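Local coordinates for mandelate racemase/muconate lactonizing enzyme family protein (Roseovarius nubinhibens ISM, PDB 3U4F) that binds magnesium in a TIM-barrel domain of the enolase superfamily and probably acts as a hydro-lyase, at residues L302-H307 / R323-A328. Residues are numbered along the deposited sequence; the frame is centred on the assembly and turned at random.
Sequences LPVTPH and RAIPNA. With GAI (guanidine), chain F.
Asn-327 reaches across to the 302-307 segment with both its backbone and its side chain, a compact example of how one residue can tie two neighbouring loops together. Its carbonyl O accepts a hydrogen bond from the backbone N of Val-304 at 2.9 Å, and also lies 3.3 Å from Pro-303 CA in a CH···O contact. Two residues before Val-304, Leu-302 O takes a hydrogen bond from Asn-327 ND2 at 3.0 Å, with 156° at the hydrogen and the acceptor tilted slightly from the amide plane. The amide can do this because CG sits between the backbone N and the carbonyl carbon (chi1 60°), which places the amide nitrogen beside Leu-302 O. Val-304 packs beside these bonds: Val-304 CG2 rests 3.4 Å from Asn-327 ND2, while Val-304 CB meets Ile-325 CD1 at 3.6 Å, the two apolar side chains crossing at about a right angle. Asn-327 ND2 also donates to Ala-294 O of helix 287-299, so an alanine here would probably leave both carbonyls without this donor and weaken the tie between helix and loop. Ile-325 to Ala-328 form a type I turn that presents Asn-327, and Val-304 has a further backbone hydrogen bond with Gly-329. Beyond, Pro-303 and Thr-305 form backbone hydrogen bonds with Val-277 of strand 276-277, and the segment runs on to His-307, whose ring edge meets guanidine in the pocket at the mouth of the TIM barrel.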
ATOM      1  N   LEU A 302      -5.115  14.944  20.918  1.00 12.89           N
ATOM      2  CA  LEU A 302      -4.272  13.769  21.071  1.00 12.20           C
ATOM      3  C   LEU A 302      -2.827  14.165  20.854  1.00 12.23           C
ATOM      4  O   LEU A 302      -2.525  14.890  19.892  1.00 12.59           O
ATOM      5  CB  LEU A 302      -4.619  12.721  20.022  1.00 12.27           C
ATOM      6  CG  LEU A 302      -5.713  11.659  20.203  1.00 14.91           C
ATOM      7  CD1 LEU A 302      -6.672  11.845  21.384  1.00 14.41           C
ATOM      8  CD2 LEU A 302      -6.394  11.270  18.878  1.00 11.91           C
ATOM      9  N   PRO A 303      -1.931  13.680  21.715  1.00 10.90           N
ATOM     10  CA  PRO A 303      -0.508  13.927  21.467  1.00 11.11           C
ATOM     11  C   PRO A 303       0.085  13.043  20.376  1.00  9.96           C
ATOM     12  O   PRO A 303      -0.487  11.992  20.036  1.00  9.86           O
ATOM     13  CB  PRO A 303       0.169  13.591  22.798  1.00  9.74           C
ATOM     14  CG  PRO A 303      -0.803  12.742  23.529  1.00 12.50           C
ATOM     15  CD  PRO A 303      -2.176  12.983  22.990  1.00 11.67           C
ATOM     16  N   VAL A 304       1.257  13.459  19.901  1.00  9.41           N
ATOM     17  CA  VAL A 304       1.951  12.820  18.780  1.00  8.88           C
ATOM     18  C   VAL A 304       3.330  12.367  19.251  1.00  8.39           C
ATOM     19  O   VAL A 304       4.172  13.181  19.645  1.00  8.99           O
ATOM     20  CB  VAL A 304       2.080  13.771  17.584  1.00  8.36           C
ATOM     21  CG1 VAL A 304       2.860  13.079  16.442  1.00  8.09           C
ATOM     22  CG2 VAL A 304       0.698  14.273  17.115  1.00  8.97           C
ATOM     23  N   THR A 305       3.539  11.059  19.252  1.00  7.87           N
ATOM     24  CA  THR A 305       4.805  10.467  19.685  1.00  7.98           C
ATOM     25  C   THR A 305       5.272   9.555  18.547  1.00  7.41           C
ATOM     26  O   THR A 305       4.942   8.379  18.515  1.00  6.96           O
ATOM     27  CB  THR A 305       4.619   9.669  21.014  1.00  9.27           C
ATOM     28  OG1 THR A 305       4.229  10.589  22.038  1.00 10.49           O
ATOM     29  CG2 THR A 305       5.920   9.027  21.454  1.00  8.52           C
ATOM     30  N   PRO A 306       6.030  10.112  17.592  1.00  7.44           N
ATOM     31  CA  PRO A 306       6.310   9.353  16.357  1.00  7.17           C
ATOM     32  C   PRO A 306       7.161   8.115  16.567  1.00  6.99           C
ATOM     33  O   PRO A 306       7.871   7.996  17.553  1.00  7.16           O
ATOM     34  CB  PRO A 306       7.068  10.377  15.488  1.00  6.52           C
ATOM     35  CG  PRO A 306       6.538  11.690  15.943  1.00  7.87           C
ATOM     36  CD  PRO A 306       6.493  11.494  17.469  1.00  7.16           C
ATOM     37  N   HIS A 307       7.087   7.200  15.599  1.00  7.62           N
ATOM     38  CA  HIS A 307       7.882   6.010  15.593  1.00  7.84           C
ATOM     39  C   HIS A 307       9.177   6.348  14.882  1.00  8.81           C
ATOM     40  O   HIS A 307       9.202   6.995  13.830  1.00  8.25           O
ATOM     41  CB  HIS A 307       7.119   4.935  14.802  1.00  7.80           C
ATOM     42  CG  HIS A 307       7.947   3.761  14.392  1.00  8.35           C
ATOM     43  ND1 HIS A 307       8.557   3.680  13.156  1.00  8.97           N
ATOM     44  CD2 HIS A 307       8.218   2.596  15.027  1.00  8.98           C
ATOM     45  CE1 HIS A 307       9.178   2.513  13.054  1.00 10.79           C
ATOM     46  NE2 HIS A 307       8.987   1.839  14.172  1.00  9.25           N
ATOM     47  N   ARG A 323      10.290  19.237  18.231  1.00  8.94           N
ATOM     48  CA  ARG A 323      10.652  20.605  18.665  1.00 10.58           C
ATOM     49  C   ARG A 323       9.667  21.637  18.150  1.00 11.78           C
ATOM     50  O   ARG A 323       9.694  22.799  18.583  1.00 13.83           O
ATOM     51  CB  ARG A 323      12.092  20.964  18.263  1.00  9.58           C
ATOM     52  CG  ARG A 323      13.186  20.253  19.041  1.00  9.23           C
ATOM     53  CD  ARG A 323      13.254  20.631  20.574  1.00 11.19           C
ATOM     54  NE  ARG A 323      13.198  22.084  20.786  1.00 11.24           N
ATOM     55  CZ  ARG A 323      13.104  22.688  21.967  1.00 12.81           C
ATOM     56  NH1 ARG A 323      13.080  21.991  23.096  1.00 11.98           N
ATOM     57  NH2 ARG A 323      13.038  24.018  22.008  1.00 13.84           N
ATOM     58  N   ALA A 324       8.775  21.238  17.244  1.00 11.41           N
ATOM     59  CA  ALA A 324       7.898  22.218  16.603  1.00 11.49           C
ATOM     60  C   ALA A 324       6.430  22.057  16.895  1.00 12.67           C
ATOM     61  O   ALA A 324       5.748  23.055  17.085  1.00 12.99           O
ATOM     62  CB  ALA A 324       8.134  22.279  15.061  1.00 10.83           C
ATOM     63  N   ILE A 325       5.912  20.825  16.921  1.00 11.49           N
ATOM     64  CA  ILE A 325       4.447  20.695  16.942  1.00 12.11           C
ATOM     65  C   ILE A 325       3.888  21.022  18.335  1.00 12.35           C
ATOM     66  O   ILE A 325       4.501  20.690  19.339  1.00 12.63           O
ATOM     67  CB  ILE A 325       3.974  19.304  16.452  1.00 11.54           C
ATOM     68  CG1 ILE A 325       4.603  18.197  17.293  1.00 12.06           C
ATOM     69  CG2 ILE A 325       4.334  19.139  14.964  1.00 11.31           C
ATOM     70  CD1 ILE A 325       3.892  16.853  17.143  1.00 10.94           C
ATOM     71  N   PRO A 326       2.727  21.681  18.393  1.00 13.89           N
ATOM     72  CA  PRO A 326       2.266  22.121  19.723  1.00 14.15           C
ATOM     73  C   PRO A 326       1.764  20.940  20.568  1.00 14.16           C
ATOM     74  O   PRO A 326       1.717  21.028  21.807  1.00 13.98           O
ATOM     75  CB  PRO A 326       1.113  23.083  19.393  1.00 15.00           C
ATOM     76  CG  PRO A 326       0.631  22.686  18.026  1.00 15.07           C
ATOM     77  CD  PRO A 326       1.888  22.202  17.298  1.00 13.48           C
ATOM     78  N   ASN A 327       1.388  19.847  19.901  1.00 12.98           N
ATOM     79  CA  ASN A 327       0.909  18.652  20.588  1.00 12.98           C
ATOM     80  C   ASN A 327       1.939  17.503  20.579  1.00 12.96           C
ATOM     81  O   ASN A 327       1.573  16.321  20.473  1.00 13.64           O
ATOM     82  CB  ASN A 327      -0.453  18.190  20.022  1.00 13.02           C
ATOM     83  CG  ASN A 327      -0.394  17.851  18.521  1.00 12.30           C
ATOM     84  OD1 ASN A 327       0.372  18.440  17.777  1.00 13.71           O
ATOM     85  ND2 ASN A 327      -1.215  16.911  18.087  1.00 10.75           N
ATOM     86  N   ALA A 328       3.218  17.841  20.710  1.00 11.73           N
ATOM     87  CA  ALA A 328       4.274  16.821  20.864  1.00 11.65           C
ATOM     88  C   ALA A 328       3.997  15.923  22.049  1.00 12.12           C
ATOM     89  O   ALA A 328       3.592  16.411  23.118  1.00 11.22           O
ATOM     90  CB  ALA A 328       5.643  17.484  21.019  1.00 11.58           C
TER
HETATM   91  C   GAI F 372       8.417   0.401  17.574  1.00  9.59           C
HETATM   92  N1  GAI F 372       9.723   0.464  17.608  1.00  7.01           N
HETATM   93  N2  GAI F 372       7.696  -0.623  16.992  1.00  7.85           N
HETATM   94  N3  GAI F 372       7.681   1.402  18.083  1.00  7.17           N